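Local coordinates for putative aminopeptidase (Leishmania major, PDB 5NTH), which probably removes amino acids from the N-termini of peptides as a manganese-dependent M17 leucyl aminopeptidase, at residues I393-G398 and D415-T420. Residues are numbered along the deposited sequence; the frame is centred on the assembly and turned at random.
With BB2 (actinonin), chain E.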
ATOM      1  N   ILE A 393      12.767  11.040  22.388  1.00 27.97           N
ATOM      2  CA  ILE A 393      12.879  12.445  22.644  1.00 27.88           C
ATOM      3  C   ILE A 393      12.551  12.786  24.060  1.00 28.28           C
ATOM      4  O   ILE A 393      13.318  13.445  24.728  1.00 29.36           O
ATOM      5  CB  ILE A 393      11.984  13.267  21.740  1.00 27.81           C
ATOM      6  CG1 ILE A 393      12.552  13.242  20.309  1.00 28.24           C
ATOM      7  CG2 ILE A 393      11.932  14.696  22.250  1.00 27.70           C
ATOM      8  CD1 ILE A 393      11.676  13.896  19.263  1.00 28.14           C
ATOM      9  N   VAL A 394      11.384  12.382  24.513  1.00 28.34           N
ATOM     10  CA  VAL A 394      10.978  12.704  25.877  1.00 27.77           C
ATOM     11  C   VAL A 394      11.946  12.063  26.865  1.00 27.37           C
ATOM     12  O   VAL A 394      12.217  12.623  27.912  1.00 27.41           O
ATOM     13  CB  VAL A 394       9.553  12.212  26.202  1.00 28.21           C
ATOM     14  CG1 VAL A 394       8.529  12.702  25.176  1.00 27.80           C
ATOM     15  CG2 VAL A 394       9.518  10.695  26.304  1.00 28.51           C
ATOM     16  N   LEU A 395      12.448  10.880  26.526  1.00 27.05           N
ATOM     17  CA  LEU A 395      13.337  10.140  27.395  1.00 27.16           C
ATOM     18  C   LEU A 395      14.695  10.794  27.453  1.00 27.24           C
ATOM     19  O   LEU A 395      15.374  10.739  28.466  1.00 27.14           O
ATOM     20  CB  LEU A 395      13.541   8.725  26.893  1.00 27.63           C
ATOM     21  CG  LEU A 395      12.485   7.676  27.146  1.00 28.19           C
ATOM     22  CD1 LEU A 395      12.922   6.395  26.450  1.00 28.22           C
ATOM     23  CD2 LEU A 395      12.258   7.437  28.631  1.00 28.59           C
ATOM     24  N   GLY A 396      15.106  11.365  26.337  1.00 27.18           N
ATOM     25  CA  GLY A 396      16.280  12.179  26.306  1.00 26.64           C
ATOM     26  C   GLY A 396      16.241  13.242  27.375  1.00 26.61           C
ATOM     27  O   GLY A 396      17.194  13.366  28.104  1.00 29.06           O
ATOM     28  N   ASP A 397      15.172  14.013  27.493  1.00 26.32           N
ATOM     29  CA  ASP A 397      15.108  15.021  28.564  1.00 26.65           C
ATOM     30  C   ASP A 397      15.029  14.318  29.934  1.00 27.51           C
ATOM     31  O   ASP A 397      15.489  14.841  30.944  1.00 29.19           O
ATOM     32  CB  ASP A 397      13.943  16.007  28.369  1.00 26.49           C
ATOM     33  CG  ASP A 397      14.257  17.123  27.361  1.00 27.44           C
ATOM     34  OD1 ASP A 397      15.434  17.421  27.093  1.00 29.58           O
ATOM     35  OD2 ASP A 397      13.336  17.755  26.836  1.00 28.02           O
ATOM     36  N   GLY A 398      14.458  13.125  29.970  1.00 27.38           N
ATOM     37  CA  GLY A 398      14.314  12.400  31.217  1.00 27.16           C
ATOM     38  C   GLY A 398      15.644  11.978  31.799  1.00 26.70           C
ATOM     39  O   GLY A 398      15.897  12.145  32.999  1.00 26.32           O
ATOM     40  N   ASP A 415      16.889   2.728  31.859  1.00 31.72           N
ATOM     41  CA  ASP A 415      15.935   3.351  30.945  1.00 32.57           C
ATOM     42  C   ASP A 415      14.971   2.276  30.488  1.00 29.89           C
ATOM     43  O   ASP A 415      15.380   1.215  30.001  1.00 28.07           O
ATOM     44  CB  ASP A 415      16.694   3.959  29.751  1.00 36.37           C
ATOM     45  CG  ASP A 415      15.866   4.970  28.952  1.00 39.73           C
ATOM     46  OD1 ASP A 415      15.339   5.925  29.559  1.00 45.11           O
ATOM     47  OD2 ASP A 415      15.773   4.832  27.705  1.00 41.29           O
ATOM     48  N   MET A 416      13.686   2.527  30.663  1.00 28.82           N
ATOM     49  CA  MET A 416      12.690   1.519  30.306  1.00 28.49           C
ATOM     50  C   MET A 416      11.584   2.150  29.526  1.00 26.58           C
ATOM     51  O   MET A 416      11.011   3.138  29.962  1.00 24.92           O
ATOM     52  CB  MET A 416      12.125   0.811  31.536  1.00 29.78           C
ATOM     53  CG  MET A 416      11.274  -0.390  31.191  1.00 31.05           C
ATOM     54  SD  MET A 416      10.535  -1.156  32.636  1.00 34.83           S
ATOM     55  CE  MET A 416      11.921  -2.018  33.344  1.00 32.65           C
ATOM     56  N   ALA A 417      11.270   1.540  28.383  1.00 25.82           N
ATOM     57  CA  ALA A 417      10.393   2.149  27.405  1.00 25.54           C
ATOM     58  C   ALA A 417       9.807   1.123  26.439  1.00 25.94           C
ATOM     59  O   ALA A 417      10.492   0.175  26.065  1.00 25.89           O
ATOM     60  CB  ALA A 417      11.178   3.180  26.648  1.00 25.48           C
ATOM     61  N   THR A 418       8.530   1.295  26.081  1.00 26.53           N
ATOM     62  CA  THR A 418       7.900   0.580  24.949  1.00 27.64           C
ATOM     63  C   THR A 418       8.309   1.344  23.696  1.00 28.45           C
ATOM     64  O   THR A 418       7.592   2.215  23.216  1.00 28.93           O
ATOM     65  CB  THR A 418       6.355   0.569  25.040  1.00 27.32           C
ATOM     66  OG1 THR A 418       5.890   1.898  25.264  1.00 26.57           O
ATOM     67  CG2 THR A 418       5.868  -0.282  26.192  1.00 27.64           C
ATOM     68  N   LEU A 419       9.487   1.075  23.190  1.00 29.31           N
ATOM     69  CA  LEU A 419      10.083   2.073  22.352  1.00 30.81           C
ATOM     70  C   LEU A 419       9.799   1.857  20.879  1.00 32.03           C
ATOM     71  O   LEU A 419       9.425   2.812  20.213  1.00 32.25           O
ATOM     72  CB  LEU A 419      11.578   2.218  22.624  1.00 30.56           C
ATOM     73  CG  LEU A 419      12.094   3.574  22.129  1.00 31.46           C
ATOM     74  CD1 LEU A 419      11.437   4.756  22.837  1.00 31.59           C
ATOM     75  CD2 LEU A 419      13.596   3.670  22.303  1.00 32.51           C
ATOM     76  N   THR A 420       9.974   0.623  20.392  1.00 32.43           N
ATOM     77  CA  THR A 420      10.060   0.329  18.955  1.00 32.64           C
ATOM     78  C   THR A 420       9.464  -1.013  18.588  1.00 31.59           C
ATOM     79  O   THR A 420       9.536  -1.960  19.366  1.00 32.76           O
ATOM     80  CB  THR A 420      11.544   0.303  18.431  1.00 34.69           C
ATOM     81  OG1 THR A 420      12.287  -0.788  19.012  1.00 34.38           O
ATOM     82  CG2 THR A 420      12.285   1.631  18.698  1.00 34.91           C
TER
HETATM   83  C5  BB2 E 604       7.280   2.673  17.352  0.60 40.35           C
HETATM   84  C3  BB2 E 604       6.743   3.897  18.031  0.60 40.41           C
HETATM   85  O4  BB2 E 604       5.790   4.428  17.532  0.60 39.32           O
HETATM   86  N1  BB2 E 604       7.264   4.351  19.162  0.60 41.21           N
HETATM   87  O2  BB2 E 604       6.694   5.484  19.784  0.60 46.17           O
HETATM   88  C6  BB2 E 604       7.831   3.053  15.983  0.60 41.71           C
HETATM   89  C12 BB2 E 604       7.781   1.834  15.120  0.60 42.80           C
HETATM   90  O13 BB2 E 604       8.709   1.073  15.166  0.60 42.87           O
HETATM   91  C7  BB2 E 604       9.254   3.603  16.142  0.60 41.01           C
HETATM   92  C8  BB2 E 604       9.951   3.932  14.825  0.60 40.76           C
HETATM   93  C9  BB2 E 604       9.317   5.124  14.122  0.60 41.18           C
HETATM   94  C10 BB2 E 604       8.943   4.789  12.689  0.60 42.64           C
HETATM   95  C11 BB2 E 604      10.174   4.704  11.805  0.60 42.98           C
HETATM   96  N14 BB2 E 604       6.719   1.615  14.356  0.60 45.40           N
HETATM   97  C15 BB2 E 604       6.615   0.416  13.531  0.60 48.91           C
HETATM   98  C16 BB2 E 604       5.168  -0.132  13.496  0.60 49.63           C
HETATM   99  C18 BB2 E 604       4.752  -0.787  12.169  0.60 49.71           C
HETATM  100  C17 BB2 E 604       4.940  -1.117  14.659  0.60 47.74           C
HETATM  101  C19 BB2 E 604       7.275   0.677  12.199  0.60 51.80           C
HETATM  102  O20 BB2 E 604       8.390   0.216  12.065  0.60 48.62           O
HETATM  103  N21 BB2 E 604       6.684   1.376  11.204  0.60 60.03           N
HETATM  104  C22 BB2 E 604       7.053   1.135   9.802  0.60 64.16           C
HETATM  105  C23 BB2 E 604       5.643   2.415  11.247  0.60 60.72           C
HETATM  106  C24 BB2 E 604       5.022   2.486   9.852  0.60 61.25           C
HETATM  107  C25 BB2 E 604       5.841   1.571   8.962  0.60 62.53           C
HETATM  108  C26 BB2 E 604       8.279   2.013   9.502  0.60 65.30           C
HETATM  109  O27 BB2 E 604       9.439   1.577  10.224  0.60 64.64           O
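Leu395 of helix 391-404 reaches strand 412-417 and the loop after it, touching Asp415, Ala417 and Leu419. Before it in the helix, Ile393 and Val394 turn to helix 261-267 instead. With CG anti to its carbonyl carbon (chi1 -79°), Leu395 carries its fork away from the helix and onto the strand. Leu395 CD1 lies 3.7 Å from Ala417 CB. Leu395 CD1 is also 4.2 Å from Leu419 CD1, which makes an apolar cluster of three side chains. On the aspartate side, Leu395 CD1 is 3.5 Å from Asp415 OD2. Leu395 CD2 comes within 3.6 Å of Asp415 OD1. The leucine fork thus lies against both carboxylate oxygens without a polar bond. Asp415 OD2 is hydrogen-bonded to His510 ND1, on the neighbouring strand 508-512. Val296 and Val496 pack on both Leu395 and Asp415.

Past the strand, Thr418 centres an inverse gamma turn, and its hydroxyl is hydrogen-bonded to Asp321 OD1, a carboxylate of the manganese site. Leu419 O accepts a nearly straight hydrogen bond from actinonin N1 (2.9 Å, 171°), holding the hydroxamate nitrogen. The Leu419 side chain also borders the bound bicarbonate. The arrangement is a helix packed on the central mixed sheet of the M17 catalytic domain, with the strand's C-terminal end opening into the two-manganese active site.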